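Local coordinates for ferric vibriobactin ABC transporter, periplasmic ferric vibriobactin-binding protein (Vibrio cholerae, PDB 3R5T) that binds the iron-loaded siderophore vibriobactin in the periplasm and probably delivers it to an ABC transporter for uptake into the cell, at residues S28-V33 with G96-R101; V91-G96 with V116-Q121. All coordinates share one frame; numbering follows the deposited sequence.

Contact 1 of 2, residues S28-V33 with G96-R101. With VBN ((4S,5R)-N-{3-[(2,3-dihydroxybenzoyl)amino]propyl}-2-(2,3-dihydroxyphenyl)-N-[3-({[(4S,5R)-2-(2,3-dihydroxyphenyl)-5-met hyl-4,5-dihydro-1,3-oxazol-4-yl]carbonyl}amino)propyl]-5-methyl-4,5-dihydro-1,3-oxazole-4-carboxamide), chain B.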
# COMPACT_ATOMS: atom_id res chain seq x y z
N SER A 28 4.92 -9.94 -11.93
CA SER A 28 5.27 -9.11 -10.79
C SER A 28 6.10 -9.87 -9.78
O SER A 28 5.71 -10.98 -9.35
CB SER A 28 4.03 -8.57 -10.09
OG SER A 28 4.41 -7.88 -8.92
N THR A 29 7.25 -9.31 -9.42
CA THR A 29 8.09 -9.92 -8.38
C THR A 29 7.83 -9.35 -6.99
O THR A 29 8.51 -9.76 -6.04
CB THR A 29 9.61 -9.79 -8.68
OG1 THR A 29 10.03 -8.42 -8.54
CG2 THR A 29 9.93 -10.28 -10.09
N ALA A 30 6.88 -8.42 -6.90
CA ALA A 30 6.57 -7.74 -5.63
C ALA A 30 5.07 -7.79 -5.35
O ALA A 30 4.28 -7.12 -6.03
CB ALA A 30 7.07 -6.26 -5.64
N VAL A 31 4.68 -8.58 -4.36
CA VAL A 31 3.28 -8.74 -4.03
C VAL A 31 2.59 -7.38 -3.79
O VAL A 31 1.42 -7.21 -4.15
CB VAL A 31 3.12 -9.72 -2.82
CG1 VAL A 31 3.73 -9.12 -1.54
CG2 VAL A 31 1.66 -10.13 -2.62
N THR A 32 3.30 -6.42 -3.22
CA THR A 32 2.70 -5.09 -3.02
C THR A 32 2.26 -4.47 -4.34
O THR A 32 1.19 -3.88 -4.41
CB THR A 32 3.66 -4.10 -2.33
OG1 THR A 32 4.00 -4.62 -1.04
CG2 THR A 32 2.99 -2.74 -2.13
N VAL A 33 3.06 -4.61 -5.38
CA VAL A 33 2.76 -3.91 -6.62
C VAL A 33 1.61 -4.58 -7.36
O VAL A 33 0.92 -3.94 -8.15
CB VAL A 33 3.99 -3.88 -7.50
CG1 VAL A 33 3.67 -3.30 -8.87
CG2 VAL A 33 5.07 -3.06 -6.81
N GLY A 96 11.45 -3.03 0.71
CA GLY A 96 10.37 -3.79 1.34
C GLY A 96 10.74 -5.26 1.32
O GLY A 96 11.66 -5.67 0.61
N ALA A 97 10.02 -6.07 2.09
CA ALA A 97 10.33 -7.51 2.13
C ALA A 97 10.22 -8.18 0.76
O ALA A 97 10.84 -9.24 0.52
CB ALA A 97 9.45 -8.23 3.16
N ASP A 98 9.41 -7.59 -0.12
CA ASP A 98 9.14 -8.14 -1.46
C ASP A 98 10.07 -7.59 -2.55
O ASP A 98 9.87 -7.85 -3.73
CB ASP A 98 7.66 -7.92 -1.85
CG ASP A 98 7.25 -6.46 -1.87
OD1 ASP A 98 8.10 -5.58 -1.73
OD2 ASP A 98 6.04 -6.22 -2.02
N SER A 99 11.12 -6.88 -2.14
CA SER A 99 12.07 -6.33 -3.11
C SER A 99 13.02 -7.37 -3.69
O SER A 99 13.70 -8.08 -2.95
CB SER A 99 12.89 -5.20 -2.50
OG SER A 99 13.87 -4.73 -3.42
N ALA A 100 13.06 -7.47 -5.02
CA ALA A 100 14.05 -8.27 -5.72
C ALA A 100 15.08 -7.39 -6.43
O ALA A 100 15.61 -7.75 -7.49
CB ALA A 100 13.36 -9.18 -6.73
N ARG A 101 15.37 -6.21 -5.85
CA ARG A 101 16.26 -5.24 -6.47
C ARG A 101 17.60 -5.85 -6.88
O ARG A 101 18.09 -5.58 -7.98
CB ARG A 101 16.47 -4.04 -5.54
CG ARG A 101 17.41 -2.99 -6.10
CD ARG A 101 17.38 -1.72 -5.27
NE ARG A 101 18.35 -0.75 -5.79
CZ ARG A 101 18.81 0.29 -5.10
NH1 ARG A 101 19.70 1.10 -5.65
NH2 ARG A 101 18.39 0.51 -3.86
C VBN B . 8.57 -6.95 8.93
N VBN B . 8.97 -6.41 6.48
O VBN B . 9.23 -6.04 9.30
CA VBN B . 8.59 -7.40 7.47
CB VBN B . 9.62 -8.55 7.18
CAB VBN B . 1.11 -9.60 5.53
OAC VBN B . 5.47 -3.09 11.39
OAD VBN B . 5.30 -10.60 7.07
OAF VBN B . 6.55 -3.11 5.47
OAG VBN B . 10.96 -2.13 4.23
OAH VBN B . 7.77 -5.21 3.64
OAI VBN B . 6.95 -4.48 7.71
OAJ VBN B . 9.44 -3.95 5.55
OAK VBN B . 6.21 -6.51 5.44
CAL VBN B . 4.90 -0.81 7.92
CAM VBN B . 13.24 -5.07 4.43
CAN VBN B . 5.61 -7.26 1.41
CAO VBN B . 5.39 -1.32 6.67
CAP VBN B . 12.75 -3.77 4.11
CAQ VBN B . 6.60 -6.30 1.81
CAR VBN B . 5.12 -1.54 9.15
CAS VBN B . 12.44 -5.98 5.14
CAT VBN B . 4.87 -7.98 2.38
CAU VBN B . 7.12 -6.53 11.98
CAV VBN B . 6.12 -9.53 10.49
CAW VBN B . 7.46 -5.04 11.76
CAX VBN B . 5.11 -10.57 9.95
CAY VBN B . 8.07 -7.53 11.31
CAZ VBN B . 7.07 -8.94 9.44
NBB VBN B . 7.06 -4.47 10.47
NBC VBN B . 4.17 -9.94 9.02
NBD VBN B . 4.16 -8.01 6.07
OBF VBN B . 3.32 -9.36 4.35
CBG VBN B . 6.04 -3.45 10.42
CBH VBN B . 4.39 -10.00 7.57
CBJ VBN B . 10.40 -6.50 6.41
CBK VBN B . 6.08 -2.57 6.65
CBL VBN B . 11.46 -3.38 4.52
CBM VBN B . 6.80 -6.09 3.17
CBN VBN B . 6.30 -3.26 7.80
CBO VBN B . 10.71 -4.26 5.19
CBP VBN B . 6.08 -6.78 4.10
CBQ VBN B . 5.79 -2.72 9.10
CBR VBN B . 11.20 -5.61 5.49
CBS VBN B . 5.05 -7.75 3.69
CBU VBN B . 2.61 -9.82 5.57
CBW VBN B . 4.38 -8.55 4.77
CBX VBN B . 3.47 -9.12 6.74
NBY VBN B . 7.85 -7.78 9.89
OG1 VBN B . 10.83 -7.82 6.68
CG2 VBN B . 9.15 -9.77 6.40
O HOH W 1 10.35 -6.68 -6.25

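Contact 2 of 2, residues V91-G96 with V116-Q121. With VBN ((4S,5R)-N-{3-[(2,3-dihydroxybenzoyl)amino]propyl}-2-(2,3-dihydroxyphenyl)-N-[3-({[(4S,5R)-2-(2,3-dihydroxyphenyl)-5-met hyl-4,5-dihydro-1,3-oxazol-4-yl]carbonyl}amino)propyl]-5-methyl-4,5-dihydro-1,3-oxazole-4-carboxamide), chain B; MOH (methanol), chain D.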
# COMPACT_ATOMS: atom_id res chain seq x y z
N VAL A 91 8.29 -6.69 -13.09
CA VAL A 91 8.22 -5.54 -12.19
C VAL A 91 8.83 -5.85 -10.85
O VAL A 91 8.57 -6.91 -10.27
CB VAL A 91 6.77 -5.05 -11.99
CG1 VAL A 91 6.76 -3.75 -11.21
CG2 VAL A 91 6.08 -4.88 -13.35
N VAL A 92 9.68 -4.93 -10.39
CA VAL A 92 10.46 -5.10 -9.16
C VAL A 92 10.26 -3.89 -8.25
O VAL A 92 10.14 -2.78 -8.74
CB VAL A 92 11.97 -5.24 -9.49
CG1 VAL A 92 12.80 -5.46 -8.24
CG2 VAL A 92 12.23 -6.39 -10.48
N SER A 93 10.22 -4.11 -6.94
CA SER A 93 10.10 -3.02 -5.98
C SER A 93 11.45 -2.65 -5.42
O SER A 93 12.36 -3.49 -5.34
CB SER A 93 9.13 -3.37 -4.86
OG SER A 93 9.62 -4.43 -4.08
N MET A 94 11.56 -1.38 -5.03
CA MET A 94 12.81 -0.78 -4.58
C MET A 94 13.19 -1.15 -3.14
O MET A 94 14.36 -1.37 -2.83
CB MET A 94 12.67 0.74 -4.69
CG MET A 94 13.91 1.53 -4.36
SD MET A 94 15.12 1.34 -5.67
CE MET A 94 16.24 2.68 -5.28
N ILE A 95 12.18 -1.20 -2.27
CA ILE A 95 12.42 -1.44 -0.84
C ILE A 95 11.20 -2.09 -0.19
O ILE A 95 10.06 -1.73 -0.50
CB ILE A 95 12.79 -0.14 -0.09
CG1 ILE A 95 13.04 -0.41 1.40
CG2 ILE A 95 11.69 0.91 -0.28
CD1 ILE A 95 13.77 0.75 2.11
N GLY A 96 11.45 -3.03 0.71
CA GLY A 96 10.37 -3.79 1.34
C GLY A 96 10.74 -5.26 1.32
O GLY A 96 11.66 -5.67 0.61
N VAL A 116 10.30 0.12 -9.32
CA VAL A 116 9.44 1.16 -8.78
C VAL A 116 9.51 1.14 -7.26
O VAL A 116 9.77 0.10 -6.64
CB VAL A 116 7.96 1.00 -9.24
CG1 VAL A 116 7.88 1.14 -10.76
CG2 VAL A 116 7.38 -0.35 -8.78
N ASP A 117 9.30 2.30 -6.65
CA ASP A 117 9.27 2.40 -5.20
C ASP A 117 7.86 2.77 -4.78
O ASP A 117 7.38 3.87 -5.08
CB ASP A 117 10.28 3.45 -4.73
CG ASP A 117 10.43 3.49 -3.22
OD1 ASP A 117 9.68 2.77 -2.51
OD2 ASP A 117 11.30 4.24 -2.75
N TYR A 118 7.19 1.85 -4.10
CA TYR A 118 5.83 2.10 -3.65
C TYR A 118 5.78 2.76 -2.28
O TYR A 118 4.70 3.10 -1.79
CB TYR A 118 5.02 0.81 -3.63
CG TYR A 118 5.63 -0.29 -2.78
CD1 TYR A 118 5.72 -0.16 -1.40
CD2 TYR A 118 6.09 -1.47 -3.36
CE1 TYR A 118 6.26 -1.18 -0.60
CE2 TYR A 118 6.63 -2.48 -2.59
CZ TYR A 118 6.72 -2.35 -1.20
OH TYR A 118 7.26 -3.39 -0.45
N SER A 119 6.94 2.93 -1.65
CA SER A 119 6.96 3.35 -0.25
C SER A 119 6.72 4.84 -0.01
O SER A 119 6.47 5.24 1.12
CB SER A 119 8.28 2.92 0.43
OG SER A 119 9.40 3.70 0.00
N ASP A 120 6.81 5.65 -1.05
CA ASP A 120 6.68 7.10 -0.86
C ASP A 120 5.73 7.73 -1.86
O ASP A 120 5.81 8.94 -2.13
CB ASP A 120 8.03 7.80 -0.93
CG ASP A 120 8.71 7.63 -2.28
OD1 ASP A 120 9.72 8.35 -2.49
OD2 ASP A 120 8.28 6.80 -3.12
N GLN A 121 4.83 6.93 -2.40
CA GLN A 121 3.82 7.53 -3.25
C GLN A 121 2.45 6.92 -2.98
O GLN A 121 2.32 5.86 -2.37
CB GLN A 121 4.20 7.48 -4.74
CG GLN A 121 4.50 6.10 -5.25
CD GLN A 121 4.94 6.06 -6.73
OE1 GLN A 121 4.52 6.88 -7.55
NE2 GLN A 121 5.79 5.10 -7.07
C VBN B . 8.57 -6.95 8.93
N VBN B . 8.97 -6.41 6.48
O VBN B . 9.23 -6.04 9.30
CA VBN B . 8.59 -7.40 7.47
CB VBN B . 9.62 -8.55 7.18
CAB VBN B . 1.11 -9.60 5.53
OAC VBN B . 5.47 -3.09 11.39
OAD VBN B . 5.30 -10.60 7.07
OAF VBN B . 6.55 -3.11 5.47
OAG VBN B . 10.96 -2.13 4.23
OAH VBN B . 7.77 -5.21 3.64
OAI VBN B . 6.95 -4.48 7.71
OAJ VBN B . 9.44 -3.95 5.55
OAK VBN B . 6.21 -6.51 5.44
CAL VBN B . 4.90 -0.81 7.92
CAM VBN B . 13.24 -5.07 4.43
CAN VBN B . 5.61 -7.26 1.41
CAO VBN B . 5.39 -1.32 6.67
CAP VBN B . 12.75 -3.77 4.11
CAQ VBN B . 6.60 -6.30 1.81
CAR VBN B . 5.12 -1.54 9.15
CAS VBN B . 12.44 -5.98 5.14
CAT VBN B . 4.87 -7.98 2.38
CAU VBN B . 7.12 -6.53 11.98
CAV VBN B . 6.12 -9.53 10.49
CAW VBN B . 7.46 -5.04 11.76
CAX VBN B . 5.11 -10.57 9.95
CAY VBN B . 8.07 -7.53 11.31
CAZ VBN B . 7.07 -8.94 9.44
NBB VBN B . 7.06 -4.47 10.47
NBC VBN B . 4.17 -9.94 9.02
NBD VBN B . 4.16 -8.01 6.07
OBF VBN B . 3.32 -9.36 4.35
CBG VBN B . 6.04 -3.45 10.42
CBH VBN B . 4.39 -10.00 7.57
CBJ VBN B . 10.40 -6.50 6.41
CBK VBN B . 6.08 -2.57 6.65
CBL VBN B . 11.46 -3.38 4.52
CBM VBN B . 6.80 -6.09 3.17
CBN VBN B . 6.30 -3.26 7.80
CBO VBN B . 10.71 -4.26 5.19
CBP VBN B . 6.08 -6.78 4.10
CBQ VBN B . 5.79 -2.72 9.10
CBR VBN B . 11.20 -5.61 5.49
CBS VBN B . 5.05 -7.75 3.69
CBU VBN B . 2.61 -9.82 5.57
CBW VBN B . 4.38 -8.55 4.77
CBX VBN B . 3.47 -9.12 6.74
NBY VBN B . 7.85 -7.78 9.89
OG1 VBN B . 10.83 -7.82 6.68
CG2 VBN B . 9.15 -9.77 6.40
C MOH D . 9.99 5.01 -8.25
O MOH D . 8.67 4.48 -8.25
O HOH W 2 9.33 0.08 -2.83

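Contact 1 of 2, residues S28-V33 with G96-R101
Thr29 meets the 96-101 loop mainly through a water. Its OG1 is set between the backbone N and the carbonyl carbon (chi1 70°), where it accepts a hydrogen bond from water 1 and also bonds to the carbonyl of Val91. The same water donates to Asp98 O and accepts from Ala100 N, joining the two segments, while Ala100 CB packs against Thr29 OG1 at 3.9 Å. Ala30 CB lies 3.7 Å from Asp98 O and 3.8 Å from Asp98 OD2; its N is held by Ser28 OG in an ST turn. Val31 brings CG1 to within 3.7 Å of Asp98 OD2, the side chains crossing at about a right angle, and the same methyl reaches the catechol ring of the siderophore. Thr32 makes the direct polar link. Its backbone N gives a hydrogen bond of 3.0 Å to Asp98 OD2, nearly in line with the C-O bond, and its OG1 donates to this oxygen at 2.8 Å from the syn side, 25° out of the carboxylate plane. Two donors of one residue thus grip OD2, while OD1 is taken by Tyr118 OH and Ser93 OG, which should fix the rotation of the carboxylate and probably stabilise its negative charge. Asp98 is the third residue of the type I turn from Gly96 to Ser99, which Ser99 N closes on Gly96 O; just before Asp98, Ala97 N binds the catecholate oxygen OAH of VBN at 2.9 Å, almost straight at 173°. Val31, Thr32, Gly96, Ala97 and Asp98 thus line part of the ferric vibriobactin pocket, with Arg269 reaching Thr32 OG1. The contact joins the turn between strand 26-28 and helix 31-39 to the loop leading from the adjacent parallel strand 89-93 to helix 104-108.

Contact 2 of 2, residues V91-G96 with V116-Q121
Tyr118 reaches along the 91-96 segment from beside Ser93 to Gly96. From CB the ring is carried between the backbone N and the carbonyl carbon (chi1 57°); CD2 and CE2 then pass Ser93 CB, with CE2 at 3.5 Å. CE1 and CZ come next to the carbonyl of Ile95, and OH ends 3.6 Å from Gly96 CA, bonded to Asp98 and Arg269 and touching a catechol carbon of VBN. Over the ring centre sits water 2, which accepts from Ile95 N and donates to Asp117 OD1. That oxygen also accepts from Ser119 N, which makes an Asx turn, and from Ser119 OG; together they hold the carboxylate beside Ile95, whose CG2 lies 3.5 Å from OD1. The backbones pair as parallel strands at Ser93 and Val116: Val116 N donates to Val92 O at 3.0 Å and Met94 N to Val116 O at 2.8 Å, the latter bent to 131°. Val91 CG1 and Val116 CG2 add a looser apolar touch. Strand 113-116 is outermost in the five-stranded parallel sheet, next to 89-93, and both strands here run out into pocket loops, with helix 31-39 and helix 123-134 packed against Val116 and Tyr118.

How the contacts relate
The two contacts have centres about 7 Å apart and share Gly96; their segments alternate along the chain, in the order 28-33, 91-96, 96-101, 116-121. Both lie at the ends of neighbouring strands of one parallel sheet, where 89-93 stands between 26-28 and 113-116, so contact 1 joins the ends of 26-28 and 89-93, and contact 2 those of 89-93 and 113-116. The two also touch directly, for example where Thr32 CB packs on Tyr118 CE2 at 3.4 Å. Both touch VBN, so the segments that follow three neighbouring strands of the sheet together contribute to the siderophore site, consistent with its capture by this binding protein.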